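Local coordinates for protein BCL9 homolog (Drosophila melanogaster, PDB 3ZPV) that takes part in signal transduction through the Wnt pathway as a nuclear transcription coactivator, represented here by its HD1 domain, at residues 8-13 with 29-34. Numbering follows the deposited sequence.
Sequences FVFSTQ and TIIAYH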
ATOM      1  N   PHE L   8      -8.689  -2.458   5.420  1.00 27.98           N
ATOM      2  CA  PHE L   8      -9.016  -1.278   4.669  1.00 26.69           C
ATOM      3  C   PHE L   8      -8.053  -1.205   3.517  1.00 28.89           C
ATOM      4  O   PHE L   8      -6.807  -1.220   3.717  1.00 31.18           O
ATOM      5  CB  PHE L   8      -8.923  -0.056   5.550  1.00 25.75           C
ATOM      6  CG  PHE L   8      -9.852  -0.104   6.711  1.00 26.82           C
ATOM      7  CD1 PHE L   8      -9.497  -0.784   7.867  1.00 26.72           C
ATOM      8  CD2 PHE L   8     -11.093   0.523   6.661  1.00 27.72           C
ATOM      9  CE1 PHE L   8     -10.348  -0.824   8.971  1.00 26.83           C
ATOM     10  CE2 PHE L   8     -11.955   0.483   7.761  1.00 27.96           C
ATOM     11  CZ  PHE L   8     -11.574  -0.183   8.919  1.00 27.15           C
ATOM     12  N   VAL L   9      -8.615  -1.125   2.307  1.00 27.76           N
ATOM     13  CA  VAL L   9      -7.827  -1.200   1.085  1.00 27.15           C
ATOM     14  C   VAL L   9      -7.500   0.192   0.561  1.00 27.23           C
ATOM     15  O   VAL L   9      -8.364   1.029   0.436  1.00 27.84           O
ATOM     16  CB  VAL L   9      -8.574  -1.972   0.013  1.00 27.35           C
ATOM     17  CG1 VAL L   9      -7.787  -2.003  -1.283  1.00 28.18           C
ATOM     18  CG2 VAL L   9      -8.838  -3.399   0.470  1.00 28.56           C
ATOM     19  N   PHE L  10      -6.230   0.435   0.256  1.00 27.08           N
ATOM     20  CA  PHE L  10      -5.784   1.728  -0.223  1.00 25.84           C
ATOM     21  C   PHE L  10      -5.137   1.563  -1.567  1.00 27.09           C
ATOM     22  O   PHE L  10      -4.193   0.766  -1.725  1.00 24.21           O
ATOM     23  CB  PHE L  10      -4.702   2.318   0.697  1.00 26.00           C
ATOM     24  CG  PHE L  10      -5.195   2.747   2.053  1.00 24.39           C
ATOM     25  CD1 PHE L  10      -5.377   1.808   3.062  1.00 24.69           C
ATOM     26  CD2 PHE L  10      -5.422   4.078   2.330  1.00 22.39           C
ATOM     27  CE1 PHE L  10      -5.819   2.206   4.311  1.00 25.03           C
ATOM     28  CE2 PHE L  10      -5.861   4.473   3.572  1.00 22.72           C
ATOM     29  CZ  PHE L  10      -6.067   3.540   4.568  1.00 23.25           C
ATOM     30  N   SER L  11      -5.581   2.368  -2.532  1.00 28.71           N
ATOM     31  CA  SER L  11      -4.802   2.549  -3.766  1.00 27.86           C
ATOM     32  C   SER L  11      -3.613   3.444  -3.449  1.00 25.96           C
ATOM     33  O   SER L  11      -3.526   4.003  -2.362  1.00 25.71           O
ATOM     34  CB  SER L  11      -5.667   3.179  -4.820  1.00 29.59           C
ATOM     35  OG  SER L  11      -5.995   4.498  -4.441  1.00 34.32           O
ATOM     36  N   THR L  12      -2.658   3.534  -4.354  1.00 26.86           N
ATOM     37  CA  THR L  12      -1.525   4.426  -4.168  1.00 27.90           C
ATOM     38  C   THR L  12      -2.009   5.839  -3.900  1.00 33.04           C
ATOM     39  O   THR L  12      -1.535   6.515  -2.982  1.00 34.27           O
ATOM     40  CB  THR L  12      -0.610   4.439  -5.391  1.00 27.16           C
ATOM     41  OG1 THR L  12       0.009   3.162  -5.532  1.00 27.24           O
ATOM     42  CG2 THR L  12       0.491   5.542  -5.279  1.00 27.91           C
ATOM     43  N   GLN L  13      -2.967   6.285  -4.697  1.00 37.51           N
ATOM     44  CA  GLN L  13      -3.480   7.653  -4.581  1.00 41.54           C
ATOM     45  C   GLN L  13      -4.078   7.877  -3.207  1.00 35.38           C
ATOM     46  O   GLN L  13      -3.790   8.865  -2.531  1.00 37.68           O
ATOM     47  CB  GLN L  13      -4.515   7.893  -5.676  1.00 49.33           C
ATOM     48  CG  GLN L  13      -4.950   9.337  -5.896  1.00 58.32           C
ATOM     49  CD  GLN L  13      -6.235   9.328  -6.759  1.00 66.34           C
ATOM     50  OE1 GLN L  13      -6.126   8.724  -7.776  1.00 72.20           O
ATOM     51  NE2 GLN L  13      -7.423   9.885  -6.378  1.00 70.21           N
ATOM     52  N   THR L  29      -4.454   8.507  12.038  1.00 41.25           N
ATOM     53  CA  THR L  29      -4.029   7.374  11.235  1.00 38.90           C
ATOM     54  C   THR L  29      -4.666   7.427   9.876  1.00 36.15           C
ATOM     55  O   THR L  29      -5.718   8.072   9.687  1.00 40.59           O
ATOM     56  CB  THR L  29      -4.460   6.041  11.886  1.00 41.68           C
ATOM     57  OG1 THR L  29      -5.888   5.981  11.968  1.00 42.18           O
ATOM     58  CG2 THR L  29      -3.862   5.912  13.272  1.00 42.21           C
ATOM     59  N   ILE L  30      -4.056   6.737   8.916  1.00 34.04           N
ATOM     60  CA  ILE L  30      -4.664   6.626   7.581  1.00 31.69           C
ATOM     61  C   ILE L  30      -5.980   5.852   7.610  1.00 31.64           C
ATOM     62  O   ILE L  30      -6.788   5.976   6.699  1.00 31.63           O
ATOM     63  CB  ILE L  30      -3.715   6.020   6.526  1.00 29.51           C
ATOM     64  CG1 ILE L  30      -3.182   4.652   6.977  1.00 30.40           C
ATOM     65  CG2 ILE L  30      -2.569   6.966   6.257  1.00 29.19           C
ATOM     66  CD1 ILE L  30      -2.461   3.904   5.877  1.00 29.59           C
ATOM     67  N   ILE L  31      -6.181   5.039   8.643  1.00 34.43           N
ATOM     68  CA  ILE L  31      -7.434   4.286   8.795  1.00 34.38           C
ATOM     69  C   ILE L  31      -8.557   5.251   9.101  1.00 34.01           C
ATOM     70  O   ILE L  31      -9.623   5.181   8.504  1.00 34.56           O
ATOM     71  CB  ILE L  31      -7.337   3.196   9.891  1.00 33.58           C
ATOM     72  CG1 ILE L  31      -6.247   2.170   9.560  1.00 32.88           C
ATOM     73  CG2 ILE L  31      -8.655   2.467  10.049  1.00 35.99           C
ATOM     74  CD1 ILE L  31      -6.348   1.507   8.201  1.00 31.52           C
ATOM     75  N   ALA L  32      -8.311   6.175  10.016  1.00 37.61           N
ATOM     76  CA  ALA L  32      -9.288   7.226  10.316  1.00 40.09           C
ATOM     77  C   ALA L  32      -9.682   7.993   9.052  1.00 40.39           C
ATOM     78  O   ALA L  32     -10.865   8.305   8.839  1.00 44.07           O
ATOM     79  CB  ALA L  32      -8.736   8.179  11.371  1.00 42.16           C
ATOM     80  N   TYR L  33      -8.685   8.301   8.224  1.00 39.98           N
ATOM     81  CA  TYR L  33      -8.925   9.008   6.967  1.00 40.16           C
ATOM     82  C   TYR L  33      -9.802   8.192   6.035  1.00 40.01           C
ATOM     83  O   TYR L  33     -10.702   8.716   5.388  1.00 39.95           O
ATOM     84  CB  TYR L  33      -7.594   9.339   6.283  1.00 40.66           C
ATOM     85  CG  TYR L  33      -7.726   9.873   4.862  1.00 39.97           C
ATOM     86  CD1 TYR L  33      -7.948  11.214   4.620  1.00 37.78           C
ATOM     87  CD2 TYR L  33      -7.605   9.032   3.770  1.00 41.84           C
ATOM     88  CE1 TYR L  33      -8.068  11.704   3.333  1.00 39.62           C
ATOM     89  CE2 TYR L  33      -7.717   9.514   2.470  1.00 44.86           C
ATOM     90  CZ  TYR L  33      -7.962  10.853   2.258  1.00 43.82           C
ATOM     91  OH  TYR L  33      -8.095  11.347   0.965  1.00 45.20           O
ATOM     92  N   HIS L  34      -9.508   6.899   5.955  1.00 42.98           N
ATOM     93  CA  HIS L  34     -10.221   5.976   5.067  1.00 43.01           C
ATOM     94  C   HIS L  34     -11.713   5.926   5.417  1.00 42.84           C
ATOM     95  O   HIS L  34     -12.545   5.940   4.513  1.00 45.69           O
ATOM     96  CB  HIS L  34      -9.604   4.578   5.178  1.00 40.33           C
ATOM     97  CG  HIS L  34     -10.006   3.624   4.095  1.00 36.88           C
ATOM     98  ND1 HIS L  34     -11.261   3.053   4.026  1.00 36.57           N
ATOM     99  CD2 HIS L  34      -9.299   3.105   3.063  1.00 35.60           C
ATOM    100  CE1 HIS L  34     -11.318   2.242   2.982  1.00 36.42           C
ATOM    101  NE2 HIS L  34     -10.138   2.250   2.384  1.00 36.55           N
TER
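Phe8, Phe10 and His34 form an aromatic cluster where strand 8-10 packs across helix 30-35, near the centre of this small domain. The strand and helix segments run at about a right angle, 91°. The imidazole of His34 lies between Phe8 and Phe10 and touches both. Its CG lies anti to the backbone N (chi1 -166°), which points the ring from the helix toward strand 8-10. There His34 NE2 donates to Val9 O at 2.9 Å, with the carbonyl oxygen close to the ring plane. The bond is bent, 145° at the hydrogen, and the donor lies well out of the carbonyl plane. Phe8 CB sits over the centre of the imidazole, and the Phe8 ring turns its edge to the same ring. The imidazole in turn points its edge at one face of Phe10, with ring centroids 4.8 Å apart. Ile30 CD1 sits over the opposite Phe10 face, off toward its rim. Ile31 CG2 lies over a face of Phe8. A leucine in place of His34 would probably leave Val9 O without this donor and take the aromatic partner from both Phe8 and Phe10. The aromatic cluster thus packs helix 30-35 of HD1 against a strand that extends a parallel beta-sheet into the other protein's chain.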